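Local coordinates for GrgF (Penicillium sp. sh18, PDB 6LZH), which acts as a polyketide transferase of the alpha/beta hydrolase fold in gregatin A biosynthesis, a fungal pathway that joins C11 and C4 polyketide chains, at residues 40-45 with 80-85; 235-240 with 246-251; 23-28 with 99-104; 154-159 with 171-176. All coordinates share one frame; numbering follows the deposited sequence.

Contact 1 (40-45 with 80-85); sequences GFNMPK and NDIDAR
Phe41 and Asn42 meet Asn80 and Ile82 beside the catalytic centre of this alpha/beta hydrolase fold. Residues 40-45 belong to the loop after strand 32-38. Gly40 to Met43 form a type II beta turn, closed by Met43 N to Gly40 O at 3.1 Å. The turn offers Phe41 and Asn42 to the other segment. The Phe41 ring comes obliquely to Ile82, with CE1 4.4 Å from CG1. Its side chain also lies about 4 Å from that of Cys115, an active-site residue and probably the nucleophile, on the elbow after strand 108-114.

Asn42 carries the polar half. With chi1 at -158°, its CG stands anti to the backbone N and the amide reaches Asn80. The two side chains cross near a right angle, and their amide planes are 81° apart. Asn42 ND2 is held by Tyr175 OH and Arg206 O, which fixes the flip of this buried amide. Ile82 CD1 lies 3.9 Å from Asn42 OD1. A water bridges Asn42 O and Asn80 ND2. The same ND2 gives Asn42 OD1 a nearly straight hydrogen bond of 2.8 Å, tilted 34° from the acceptor's carbonyl plane.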
loop_
_atom_site.group_PDB
_atom_site.type_symbol
_atom_site.label_atom_id
_atom_site.label_comp_id
_atom_site.label_asym_id
_atom_site.label_seq_id
_atom_site.Cartn_x
_atom_site.Cartn_y
_atom_site.Cartn_z
ATOM N N GLY A 40 -1.521 5.608 -19.148
ATOM C CA GLY A 40 -1.774 6.705 -18.236
ATOM C C GLY A 40 -2.939 6.442 -17.293
ATOM O O GLY A 40 -3.518 5.354 -17.234
ATOM N N PHE A 41 -3.282 7.483 -16.543
ATOM C CA PHE A 41 -4.220 7.357 -15.430
ATOM C C PHE A 41 -5.599 6.917 -15.903
ATOM O O PHE A 41 -6.231 7.589 -16.722
ATOM C CB PHE A 41 -4.324 8.689 -14.699
ATOM C CG PHE A 41 -5.280 8.671 -13.551
ATOM C CD1 PHE A 41 -4.880 8.170 -12.316
ATOM C CD2 PHE A 41 -6.576 9.158 -13.697
ATOM C CE1 PHE A 41 -5.749 8.148 -11.244
ATOM C CE2 PHE A 41 -7.461 9.136 -12.622
ATOM C CZ PHE A 41 -7.038 8.630 -11.389
ATOM N N ASN A 42 -6.073 5.796 -15.365
ATOM C CA ASN A 42 -7.408 5.285 -15.635
ATOM C C ASN A 42 -7.624 4.994 -17.113
ATOM O O ASN A 42 -8.762 4.990 -17.581
ATOM C CB ASN A 42 -8.489 6.255 -15.127
ATOM C CG ASN A 42 -9.824 5.563 -14.892
ATOM O OD1 ASN A 42 -9.863 4.383 -14.560
ATOM N ND2 ASN A 42 -10.919 6.290 -15.095
ATOM N N MET A 43 -6.535 4.746 -17.869
ATOM C CA MET A 43 -6.639 4.545 -19.306
ATOM C C MET A 43 -6.304 3.100 -19.690
ATOM O O MET A 43 -5.466 2.454 -19.051
ATOM C CB MET A 43 -5.695 5.491 -20.059
ATOM C CG MET A 43 -6.157 6.957 -20.062
ATOM S SD MET A 43 -7.832 7.128 -20.762
ATOM C CE MET A 43 -7.527 6.828 -22.511
ATOM N N PRO A 44 -6.946 2.574 -20.727
ATOM C CA PRO A 44 -6.553 1.276 -21.281
ATOM C C PRO A 44 -5.318 1.430 -22.168
ATOM O O PRO A 44 -4.808 2.524 -22.390
ATOM C CB PRO A 44 -7.783 0.865 -22.094
ATOM C CG PRO A 44 -8.306 2.174 -22.611
ATOM C CD PRO A 44 -8.065 3.176 -21.481
ATOM N N LYS A 45 -4.843 0.296 -22.675
ATOM C CA LYS A 45 -3.659 0.244 -23.523
ATOM C C LYS A 45 -3.878 0.875 -24.899
ATOM O O LYS A 45 -2.906 1.072 -25.642
ATOM C CB LYS A 45 -3.256 -1.214 -23.706
ATOM C CG LYS A 45 -4.289 -1.960 -24.536
ATOM C CD LYS A 45 -4.225 -3.447 -24.325
ATOM C CE LYS A 45 -5.268 -4.150 -25.184
ATOM N NZ LYS A 45 -6.641 -3.832 -24.690
ATOM N N ASN A 80 -12.186 0.437 -13.086
ATOM C CA ASN A 80 -11.750 1.825 -12.933
ATOM C C ASN A 80 -11.483 2.136 -11.467
ATOM O O ASN A 80 -11.975 3.114 -10.899
ATOM C CB ASN A 80 -12.792 2.775 -13.512
ATOM C CG ASN A 80 -12.998 2.554 -14.969
ATOM O OD1 ASN A 80 -14.018 2.010 -15.406
ATOM N ND2 ASN A 80 -11.999 2.929 -15.737
ATOM N N ASP A 81 -10.734 1.236 -10.848
ATOM C CA ASP A 81 -10.452 1.234 -9.418
ATOM C C ASP A 81 -8.936 1.055 -9.329
ATOM O O ASP A 81 -8.417 -0.039 -9.565
ATOM C CB ASP A 81 -11.232 0.109 -8.735
ATOM C CG ASP A 81 -10.900 -0.022 -7.274
ATOM O OD1 ASP A 81 -10.908 1.015 -6.585
ATOM O OD2 ASP A 81 -10.617 -1.158 -6.834
ATOM N N ILE A 82 -8.224 2.138 -9.046
ATOM C CA ILE A 82 -6.794 2.234 -9.320
ATOM C C ILE A 82 -6.037 1.925 -8.037
ATOM O O ILE A 82 -6.408 2.402 -6.958
ATOM C CB ILE A 82 -6.409 3.627 -9.859
ATOM C CG1 ILE A 82 -7.051 3.945 -11.224
ATOM C CG2 ILE A 82 -4.903 3.782 -9.942
ATOM C CD1 ILE A 82 -7.360 2.762 -12.101
ATOM N N ASP A 83 -4.991 1.109 -8.149
ATOM C CA ASP A 83 -4.204 0.678 -6.996
ATOM C C ASP A 83 -2.756 0.585 -7.465
ATOM O O ASP A 83 -2.376 -0.405 -8.095
ATOM C CB ASP A 83 -4.712 -0.659 -6.457
ATOM C CG ASP A 83 -4.032 -1.066 -5.157
ATOM O OD1 ASP A 83 -3.025 -0.424 -4.784
ATOM O OD2 ASP A 83 -4.509 -2.026 -4.516
ATOM N N ALA A 84 -1.962 1.626 -7.184
ATOM C CA ALA A 84 -0.588 1.646 -7.675
ATOM C C ALA A 84 0.207 0.469 -7.136
ATOM O O ALA A 84 0.948 -0.179 -7.881
ATOM C CB ALA A 84 0.100 2.958 -7.293
ATOM N N ARG A 85 0.083 0.186 -5.830
ATOM C CA ARG A 85 0.820 -0.935 -5.262
ATOM C C ARG A 85 0.493 -2.235 -5.988
ATOM O O ARG A 85 1.396 -2.991 -6.367
ATOM C CB ARG A 85 0.517 -1.076 -3.773
ATOM C CG ARG A 85 1.345 -2.159 -3.140
ATOM C CD ARG A 85 0.945 -2.343 -1.671
ATOM N NE ARG A 85 -0.151 -3.296 -1.557
ATOM C CZ ARG A 85 -0.636 -3.730 -0.399
ATOM N NH1 ARG A 85 -0.121 -3.284 0.735
ATOM N NH2 ARG A 85 -1.632 -4.609 -0.380
HETATM O O HOH W 1 -10.895 3.244 -18.663
#

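Contact 2 (235-240 with 246-251); sequences VTPELD and EDQLNC
Gln248 CG lies anti to its own carbonyl carbon (chi1 -59°), and the chain runs extended beyond CG (chi2 178°), carrying the amide from the helix to Thr236 and Asp240. Thr236 has OG1 beside its backbone N (chi1 -68°), facing Gln248. The segments belong to the beta-alpha-beta unit of strand 232-237, helix 245-254 and strand 259-264. The short strand and helix axes pass 8.9 Å apart and run nearly antiparallel.

Thr236 and Gln248 approach from opposite directions. Thr236 OG1 donates to Gln248 OE1 at 2.9 Å, tilted from the carbonyl plane. Thr236 CG2 also packs against OE1 at 3.2 Å. Pro237 CD lies 3.7 Å from the same oxygen. Thr236 CG2 also meets Leu249 CD2 at 4.2 Å.

The other end of the amide turns to Asp240. Gln248 NE2 lies 2.9 Å from Asp240 OD2, but the bond is bent and weak, and the carboxylate and amide planes are almost perpendicular. The stronger partner of NE2 is Cys243 O. With an alanine here the amide is gone, which would probably leave the Thr236 hydroxyl and Cys243 O without this mate and open a gap beside Asp240.

Asp240 is an active-site residue. Its OD2 is hydrogen-bonded to His269 ND1, and its OD1 takes the backbone N of Cys243. Their geometry, with Cys115, is consistent with a Cys-His-Asp catalytic triad. Gln248 is thus placed as a second-shell residue, and its weak bond may help to set the carboxylate that meets the histidine.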
loop_
_atom_site.group_PDB
_atom_site.type_symbol
_atom_site.label_atom_id
_atom_site.label_comp_id
_atom_site.label_asym_id
_atom_site.label_seq_id
_atom_site.Cartn_x
_atom_site.Cartn_y
_atom_site.Cartn_z
ATOM N N VAL A 235 11.552 11.153 -18.395
ATOM C CA VAL A 235 11.293 12.010 -19.553
ATOM C C VAL A 235 10.202 12.989 -19.165
ATOM O O VAL A 235 9.025 12.612 -19.042
ATOM C CB VAL A 235 10.903 11.201 -20.792
ATOM C CG1 VAL A 235 10.604 12.140 -21.962
ATOM C CG2 VAL A 235 12.022 10.224 -21.127
ATOM N N THR A 236 10.592 14.245 -18.960
ATOM C CA THR A 236 9.751 15.227 -18.290
ATOM C C THR A 236 9.466 16.376 -19.247
ATOM O O THR A 236 10.407 17.070 -19.669
ATOM C CB THR A 236 10.440 15.737 -17.015
ATOM O OG1 THR A 236 10.499 14.684 -16.042
ATOM C CG2 THR A 236 9.693 16.916 -16.420
ATOM N N PRO A 237 8.212 16.613 -19.624
ATOM C CA PRO A 237 7.905 17.813 -20.404
ATOM C C PRO A 237 8.239 19.044 -19.577
ATOM O O PRO A 237 8.032 19.063 -18.362
ATOM C CB PRO A 237 6.401 17.690 -20.678
ATOM C CG PRO A 237 6.074 16.197 -20.477
ATOM C CD PRO A 237 7.006 15.804 -19.347
ATOM N N GLU A 238 8.820 20.056 -20.237
ATOM C CA GLU A 238 9.253 21.255 -19.516
ATOM C C GLU A 238 8.073 22.017 -18.931
ATOM O O GLU A 238 8.185 22.610 -17.849
ATOM C CB GLU A 238 10.066 22.175 -20.434
ATOM C CG GLU A 238 10.370 23.572 -19.846
ATOM C CD GLU A 238 10.991 24.539 -20.868
ATOM O OE1 GLU A 238 11.082 24.198 -22.065
ATOM O OE2 GLU A 238 11.371 25.660 -20.476
ATOM N N LEU A 239 6.939 21.994 -19.612
ATOM C CA LEU A 239 5.790 22.831 -19.300
ATOM C C LEU A 239 4.585 21.984 -18.912
ATOM O O LEU A 239 3.442 22.288 -19.278
ATOM C CB LEU A 239 5.458 23.737 -20.485
ATOM C CG LEU A 239 6.640 24.573 -20.989
ATOM C CD1 LEU A 239 6.232 25.375 -22.243
ATOM C CD2 LEU A 239 7.186 25.482 -19.866
ATOM N N ASP A 240 4.828 20.909 -18.160
ATOM C CA ASP A 240 3.763 19.997 -17.755
ATOM C C ASP A 240 2.999 20.646 -16.604
ATOM O O ASP A 240 3.524 20.774 -15.496
ATOM C CB ASP A 240 4.326 18.629 -17.349
ATOM C CG ASP A 240 3.256 17.536 -17.350
ATOM O OD1 ASP A 240 2.060 17.861 -17.095
ATOM O OD2 ASP A 240 3.599 16.350 -17.606
ATOM N N GLU A 246 7.559 20.348 -11.647
ATOM C CA GLU A 246 8.264 20.404 -10.372
ATOM C C GLU A 246 8.145 19.087 -9.621
ATOM O O GLU A 246 9.122 18.624 -9.026
ATOM C CB GLU A 246 7.732 21.537 -9.505
ATOM C CG GLU A 246 8.173 22.912 -9.938
ATOM C CD GLU A 246 7.417 23.981 -9.172
ATOM O OE1 GLU A 246 6.175 23.889 -9.107
ATOM O OE2 GLU A 246 8.063 24.890 -8.621
ATOM N N ASP A 247 6.949 18.478 -9.630
ATOM C CA ASP A 247 6.767 17.179 -8.982
ATOM C C ASP A 247 7.662 16.119 -9.617
ATOM O O ASP A 247 8.302 15.328 -8.914
ATOM C CB ASP A 247 5.307 16.738 -9.080
ATOM C CG ASP A 247 4.393 17.508 -8.153
ATOM O OD1 ASP A 247 4.899 18.234 -7.276
ATOM O OD2 ASP A 247 3.167 17.359 -8.310
ATOM N N GLN A 248 7.680 16.058 -10.952
ATOM C CA GLN A 248 8.503 15.050 -11.634
ATOM C C GLN A 248 9.983 15.227 -11.301
ATOM O O GLN A 248 10.702 14.246 -11.059
ATOM C CB GLN A 248 8.299 15.126 -13.157
ATOM C CG GLN A 248 6.855 14.910 -13.653
ATOM C CD GLN A 248 6.724 15.057 -15.173
ATOM O OE1 GLN A 248 7.565 14.558 -15.937
ATOM N NE2 GLN A 248 5.661 15.745 -15.622
ATOM N N LEU A 249 10.463 16.474 -11.278
ATOM C CA LEU A 249 11.875 16.706 -10.975
ATOM C C LEU A 249 12.169 16.415 -9.515
ATOM O O LEU A 249 13.257 15.933 -9.182
ATOM C CB LEU A 249 12.260 18.143 -11.322
ATOM C CG LEU A 249 12.153 18.421 -12.832
ATOM C CD1 LEU A 249 12.685 19.803 -13.188
ATOM C CD2 LEU A 249 12.870 17.326 -13.629
ATOM N N ASN A 250 11.195 16.668 -8.641
ATOM C CA ASN A 250 11.331 16.273 -7.244
ATOM C C ASN A 250 11.527 14.767 -7.131
ATOM O O ASN A 250 12.416 14.294 -6.413
ATOM C CB ASN A 250 10.098 16.738 -6.461
ATOM C CG ASN A 250 10.164 18.231 -6.110
ATOM O OD1 ASN A 250 11.238 18.841 -6.186
ATOM N ND2 ASN A 250 9.032 18.818 -5.715
ATOM N N CYS A 251 10.735 13.998 -7.872
ATOM C CA CYS A 251 10.925 12.553 -7.880
ATOM C C CYS A 251 12.318 12.187 -8.399
ATOM O O CYS A 251 13.030 11.371 -7.789
ATOM C CB CYS A 251 9.821 11.898 -8.710
ATOM S SG CYS A 251 9.847 10.082 -8.677
#

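Contact 3 (23-28 with 99-104)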
loop_
_atom_site.group_PDB
_atom_site.type_symbol
_atom_site.label_atom_id
_atom_site.label_comp_id
_atom_site.label_asym_id
_atom_site.label_seq_id
_atom_site.Cartn_x
_atom_site.Cartn_y
_atom_site.Cartn_z
ATOM N N GLY A 23 -3.727 -8.146 -23.067
ATOM C CA GLY A 23 -3.004 -7.115 -23.756
ATOM C C GLY A 23 -2.521 -7.576 -25.107
ATOM O O GLY A 23 -3.026 -8.548 -25.681
ATOM N N TRP A 24 -1.520 -6.860 -25.589
ATOM C CA TRP A 24 -0.999 -7.020 -26.931
ATOM C C TRP A 24 0.492 -7.253 -26.849
ATOM O O TRP A 24 1.195 -6.572 -26.098
ATOM C CB TRP A 24 -1.258 -5.779 -27.798
ATOM C CG TRP A 24 -2.677 -5.595 -28.209
ATOM C CD1 TRP A 24 -3.578 -6.579 -28.519
ATOM C CD2 TRP A 24 -3.364 -4.352 -28.381
ATOM N NE1 TRP A 24 -4.780 -6.022 -28.860
ATOM C CE2 TRP A 24 -4.680 -4.656 -28.782
ATOM C CE3 TRP A 24 -2.998 -3.006 -28.219
ATOM C CZ2 TRP A 24 -5.633 -3.666 -29.040
ATOM C CZ3 TRP A 24 -3.943 -2.026 -28.475
ATOM C CH2 TRP A 24 -5.250 -2.363 -28.882
ATOM N N LEU A 25 0.964 -8.200 -27.647
ATOM C CA LEU A 25 2.374 -8.495 -27.795
ATOM C C LEU A 25 2.812 -8.032 -29.179
ATOM O O LEU A 25 2.198 -8.415 -30.179
ATOM C CB LEU A 25 2.610 -9.996 -27.619
ATOM C CG LEU A 25 4.030 -10.519 -27.802
ATOM C CD1 LEU A 25 4.919 -9.956 -26.727
ATOM C CD2 LEU A 25 4.020 -12.053 -27.751
ATOM N N PHE A 26 3.856 -7.195 -29.236
ATOM C CA PHE A 26 4.463 -6.737 -30.490
ATOM C C PHE A 26 5.826 -7.412 -30.633
ATOM O O PHE A 26 6.846 -6.891 -30.143
ATOM C CB PHE A 26 4.604 -5.208 -30.532
ATOM C CG PHE A 26 3.288 -4.461 -30.426
ATOM C CD1 PHE A 26 2.648 -4.317 -29.196
ATOM C CD2 PHE A 26 2.689 -3.901 -31.557
ATOM C CE1 PHE A 26 1.438 -3.636 -29.097
ATOM C CE2 PHE A 26 1.492 -3.201 -31.457
ATOM C CZ PHE A 26 0.867 -3.073 -30.232
ATOM N N PRO A 27 5.896 -8.584 -31.270
ATOM C CA PRO A 27 7.156 -9.332 -31.300
ATOM C C PRO A 27 8.172 -8.713 -32.237
ATOM O O PRO A 27 7.853 -8.323 -33.364
ATOM C CB PRO A 27 6.734 -10.724 -31.795
ATOM C CG PRO A 27 5.454 -10.495 -32.503
ATOM C CD PRO A 27 4.765 -9.391 -31.759
ATOM N N ALA A 28 9.410 -8.636 -31.758
ATOM C CA ALA A 28 10.533 -8.328 -32.626
ATOM C C ALA A 28 10.813 -9.516 -33.545
ATOM O O ALA A 28 10.329 -10.627 -33.325
ATOM C CB ALA A 28 11.782 -8.006 -31.813
ATOM N N LYS A 99 9.498 -13.499 -19.377
ATOM C CA LYS A 99 10.747 -14.242 -19.404
ATOM C C LYS A 99 10.614 -15.584 -20.123
ATOM O O LYS A 99 11.608 -16.111 -20.641
ATOM C CB LYS A 99 11.239 -14.456 -17.976
ATOM C CG LYS A 99 12.090 -13.319 -17.445
ATOM C CD LYS A 99 12.211 -13.364 -15.942
ATOM C CE LYS A 99 12.610 -14.736 -15.442
ATOM N NZ LYS A 99 13.268 -14.637 -14.106
ATOM N N GLU A 100 9.407 -16.155 -20.166
ATOM C CA GLU A 100 9.226 -17.440 -20.829
ATOM C C GLU A 100 9.120 -17.320 -22.343
ATOM O O GLU A 100 9.111 -18.346 -23.033
ATOM C CB GLU A 100 7.990 -18.150 -20.271
ATOM C CG GLU A 100 8.135 -18.547 -18.812
ATOM C CD GLU A 100 9.209 -19.620 -18.590
ATOM O OE1 GLU A 100 9.022 -20.770 -19.062
ATOM O OE2 GLU A 100 10.232 -19.318 -17.932
ATOM N N ASN A 101 9.066 -16.116 -22.881
ATOM C CA ASN A 101 9.008 -15.983 -24.332
ATOM C C ASN A 101 10.406 -16.165 -24.919
ATOM O O ASN A 101 11.340 -15.467 -24.506
ATOM C CB ASN A 101 8.429 -14.622 -24.719
ATOM C CG ASN A 101 7.997 -14.554 -26.169
ATOM O OD1 ASN A 101 8.784 -14.814 -27.083
ATOM N ND2 ASN A 101 6.741 -14.191 -26.391
ATOM N N PRO A 102 10.592 -17.081 -25.876
ATOM C CA PRO A 102 11.941 -17.308 -26.429
ATOM C C PRO A 102 12.467 -16.144 -27.250
ATOM O O PRO A 102 13.662 -16.134 -27.580
ATOM C CB PRO A 102 11.772 -18.570 -27.296
ATOM C CG PRO A 102 10.314 -18.987 -27.188
ATOM C CD PRO A 102 9.552 -17.839 -26.591
ATOM N N LEU A 103 11.627 -15.170 -27.600
ATOM C CA LEU A 103 12.110 -13.950 -28.230
ATOM C C LEU A 103 12.693 -12.965 -27.224
ATOM O O LEU A 103 13.282 -11.960 -27.636
ATOM C CB LEU A 103 10.971 -13.261 -29.005
ATOM C CG LEU A 103 10.653 -13.763 -30.412
ATOM C CD1 LEU A 103 9.463 -13.007 -30.987
ATOM C CD2 LEU A 103 11.848 -13.662 -31.349
ATOM N N VAL A 104 12.550 -13.224 -25.926
ATOM C CA VAL A 104 12.907 -12.261 -24.892
ATOM C C VAL A 104 14.169 -12.732 -24.182
ATOM O O VAL A 104 14.177 -13.787 -23.534
ATOM C CB VAL A 104 11.762 -12.059 -23.891
ATOM C CG1 VAL A 104 12.193 -11.104 -22.777
ATOM C CG2 VAL A 104 10.538 -11.533 -24.600
#
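Leu103 reaches across to Pro27 and Ala28, joining the end of strand 20-26 of the alpha/beta hydrolase sheet to the loop that follows helix 84-99. Its CD1 does most of the touching. It packs against Pro27 CB at 3.6 Å and against Ala28 O at 3.4 Å. CD2 sits a little farther from the same carbonyl, at 3.9 Å, so the oxygen faces both methyls. Earlier on the strand, Leu25 meets Asn101 from the opposite direction. Its CD2 lies 3.7 Å from Asn101 ND2, a methyl against an amide nitrogen. Leu25 CG is anti to the backbone N (chi1 177°), which swings the isopropyl end towards the loop.

The next shell is the loop itself. Residues Asn101 to Val104 form a type I beta turn, closed by Val104 N to Asn101 O at 2.9 Å. Within it, Asn101 OD1 accepts from Leu103 N at 2.9 Å, in the carbonyl plane on a lone pair: an Asx turn. A lysine here has no acceptor for Leu103 N, and the turn would probably be freer to shift, with Leu103 less firmly set against Pro27.

Farther out, Phe98 of helix 84-99 packs on Leu25. Leu103 is backbone-bonded to Gly32, and Arg31 donates to Pro102 O. At the far end of the strand segment, Ala28 N is bonded to Thr62 OG1, and Pro27 O takes a hydrogen bond from Gln57 NE2.

Contact 4 (154-159 with 171-176); sequences LELAMH and MYLPYV
Leu156 and Met171 are the backbone's nearest approach, with their CA atoms 8.1 Å apart, where helix 150-165 faces the start of the short strand 172-174. Side chains make the contact. No hydrogen bond crosses; the contact is apolar packing at the surface.

Met171 does most of the work. Its first two torsions are extended, with chi1 at 175°, so the side chain stretches out to the helix. A bend at chi3 (-42°) then turns the terminal methyl along it. The sulfur meets the aliphatic part of Leu156, with SD 3.9 Å from CB. The two side chains cross at about a right angle. CE reaches on to the backbone, 3.8 Å from Leu156 O. It also comes to the edge of the His159 imidazole, in the ring plane, 3.6 Å from ND1. Leu156 CD1 meets Leu173 CD2 at 4.1 Å. One leucine therefore meets both Met171 and Leu173, two positions apart, whose side chains point to the helix.

Helix 209-216 closes the same apolar patch, since Val209 packs on both Met171 and Leu173. Strand 172-174 pairs antiparallel with strand 206-208, through backbone bonds such as Leu173 with Ile207. Away from the strand, Leu154 and Met158 of the helix pack against Phe127 and Asp128 of the second subunit.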
loop_
_atom_site.group_PDB
_atom_site.type_symbol
_atom_site.label_atom_id
_atom_site.label_comp_id
_atom_site.label_asym_id
_atom_site.label_seq_id
_atom_site.Cartn_x
_atom_site.Cartn_y
_atom_site.Cartn_z
ATOM N N LEU A 154 -12.544 10.795 1.835
ATOM C CA LEU A 154 -12.314 9.717 2.796
ATOM C C LEU A 154 -13.625 9.258 3.433
ATOM O O LEU A 154 -13.838 8.053 3.636
ATOM C CB LEU A 154 -11.306 10.164 3.856
ATOM C CG LEU A 154 -9.838 10.199 3.403
ATOM C CD1 LEU A 154 -8.929 10.741 4.519
ATOM C CD2 LEU A 154 -9.388 8.797 2.985
ATOM N N GLU A 155 -14.532 10.198 3.733
ATOM C CA GLU A 155 -15.837 9.812 4.272
ATOM C C GLU A 155 -16.622 8.993 3.251
ATOM O O GLU A 155 -17.263 7.991 3.604
ATOM C CB GLU A 155 -16.625 11.063 4.687
ATOM C CG GLU A 155 -17.814 10.821 5.592
ATOM C CD GLU A 155 -18.999 10.189 4.868
ATOM O OE1 GLU A 155 -19.328 10.607 3.731
ATOM O OE2 GLU A 155 -19.595 9.268 5.440
ATOM N N LEU A 156 -16.580 9.404 1.976
ATOM C CA LEU A 156 -17.210 8.618 0.913
ATOM C C LEU A 156 -16.610 7.225 0.825
ATOM O O LEU A 156 -17.320 6.247 0.557
ATOM C CB LEU A 156 -17.052 9.324 -0.438
ATOM C CG LEU A 156 -17.753 10.685 -0.545
ATOM C CD1 LEU A 156 -17.585 11.285 -1.932
ATOM C CD2 LEU A 156 -19.247 10.544 -0.184
ATOM N N ALA A 157 -15.293 7.120 1.004
ATOM C CA ALA A 157 -14.657 5.808 0.976
ATOM C C ALA A 157 -15.140 4.929 2.129
ATOM O O ALA A 157 -15.333 3.716 1.953
ATOM C CB ALA A 157 -13.136 5.968 0.994
ATOM N N MET A 158 -15.348 5.507 3.318
ATOM C CA MET A 158 -15.890 4.708 4.420
ATOM C C MET A 158 -17.327 4.300 4.139
ATOM O O MET A 158 -17.719 3.160 4.410
ATOM C CB MET A 158 -15.822 5.463 5.753
ATOM C CG MET A 158 -14.405 5.755 6.301
ATOM S SD MET A 158 -13.307 4.317 6.425
ATOM C CE MET A 158 -12.345 4.466 4.912
ATOM N N HIS A 159 -18.127 5.212 3.587
ATOM C CA HIS A 159 -19.500 4.852 3.242
ATOM C C HIS A 159 -19.530 3.796 2.138
ATOM O O HIS A 159 -20.370 2.887 2.156
ATOM C CB HIS A 159 -20.277 6.091 2.818
ATOM C CG HIS A 159 -21.702 5.816 2.445
ATOM N ND1 HIS A 159 -22.122 5.706 1.136
ATOM C CD2 HIS A 159 -22.800 5.621 3.209
ATOM C CE1 HIS A 159 -23.421 5.464 1.110
ATOM N NE2 HIS A 159 -23.857 5.416 2.356
ATOM N N MET A 171 -19.137 2.902 -5.344
ATOM C CA MET A 171 -19.386 4.306 -5.639
ATOM C C MET A 171 -18.262 4.887 -6.485
ATOM O O MET A 171 -17.084 4.590 -6.273
ATOM C CB MET A 171 -19.541 5.093 -4.338
ATOM C CG MET A 171 -19.679 6.576 -4.512
ATOM S SD MET A 171 -19.363 7.420 -2.941
ATOM C CE MET A 171 -20.246 6.332 -1.818
ATOM N N TYR A 172 -18.632 5.723 -7.446
ATOM C CA TYR A 172 -17.671 6.346 -8.343
ATOM C C TYR A 172 -17.779 7.859 -8.250
ATOM O O TYR A 172 -18.837 8.407 -7.931
ATOM C CB TYR A 172 -17.885 5.888 -9.789
ATOM C CG TYR A 172 -17.468 4.450 -10.006
ATOM C CD1 TYR A 172 -18.352 3.414 -9.775
ATOM C CD2 TYR A 172 -16.183 4.136 -10.443
ATOM C CE1 TYR A 172 -17.986 2.101 -9.954
ATOM C CE2 TYR A 172 -15.801 2.817 -10.624
ATOM C CZ TYR A 172 -16.710 1.808 -10.378
ATOM O OH TYR A 172 -16.355 0.498 -10.554
ATOM N N LEU A 173 -16.664 8.525 -8.504
ATOM C CA LEU A 173 -16.684 9.961 -8.671
ATOM C C LEU A 173 -16.493 10.316 -10.136
ATOM O O LEU A 173 -15.701 9.662 -10.819
ATOM C CB LEU A 173 -15.577 10.622 -7.854
ATOM C CG LEU A 173 -15.799 10.526 -6.356
ATOM C CD1 LEU A 173 -14.641 11.181 -5.631
ATOM C CD2 LEU A 173 -17.142 11.164 -6.003
ATOM N N PRO A 174 -17.184 11.333 -10.643
ATOM C CA PRO A 174 -16.897 11.816 -11.993
ATOM C C PRO A 174 -15.678 12.723 -11.993
ATOM O O PRO A 174 -15.292 13.305 -10.973
ATOM C CB PRO A 174 -18.161 12.601 -12.358
ATOM C CG PRO A 174 -18.568 13.201 -11.039
ATOM C CD PRO A 174 -18.203 12.163 -9.971
ATOM N N TYR A 175 -15.069 12.837 -13.174
ATOM C CA TYR A 175 -13.965 13.776 -13.343
ATOM C C TYR A 175 -14.417 15.209 -13.086
ATOM O O TYR A 175 -13.636 16.031 -12.585
ATOM C CB TYR A 175 -13.387 13.654 -14.749
ATOM C CG TYR A 175 -12.552 12.418 -14.998
ATOM C CD1 TYR A 175 -12.431 11.415 -14.036
ATOM C CD2 TYR A 175 -11.871 12.260 -16.193
ATOM C CE1 TYR A 175 -11.652 10.295 -14.273
ATOM C CE2 TYR A 175 -11.105 11.150 -16.438
ATOM C CZ TYR A 175 -10.995 10.166 -15.482
ATOM O OH TYR A 175 -10.207 9.058 -15.749
ATOM N N VAL A 176 -15.666 15.523 -13.428
ATOM C CA VAL A 176 -16.254 16.853 -13.276
ATOM C C VAL A 176 -17.677 16.669 -12.765
ATOM O O VAL A 176 -18.489 16.009 -13.422
ATOM C CB VAL A 176 -16.272 17.646 -14.599
ATOM C CG1 VAL A 176 -16.743 19.084 -14.364
ATOM C CG2 VAL A 176 -14.911 17.630 -15.281
#

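How the contacts relate
From the N terminus, contact 3 opens first, at 23-28, and closes at 99-104. Contact 1 opens and closes within that span, so its smaller loop lies wholly inside the larger one. The two touch where Lys45 packs on Trp24 and Gly23. Contact 4 follows, closing a short loop between helix 150-165 and strand 172-174. It touches contact 1 at Tyr175, just past strand 172-174, beside the active-site loop. Contact 2 comes last and closes the shortest loop, with five residues between the segments, from strand 232-237 to helix 245-254. Contacts 2 and 3 reach the same large sheet on opposite sides of the chain's centre. No contacts cross.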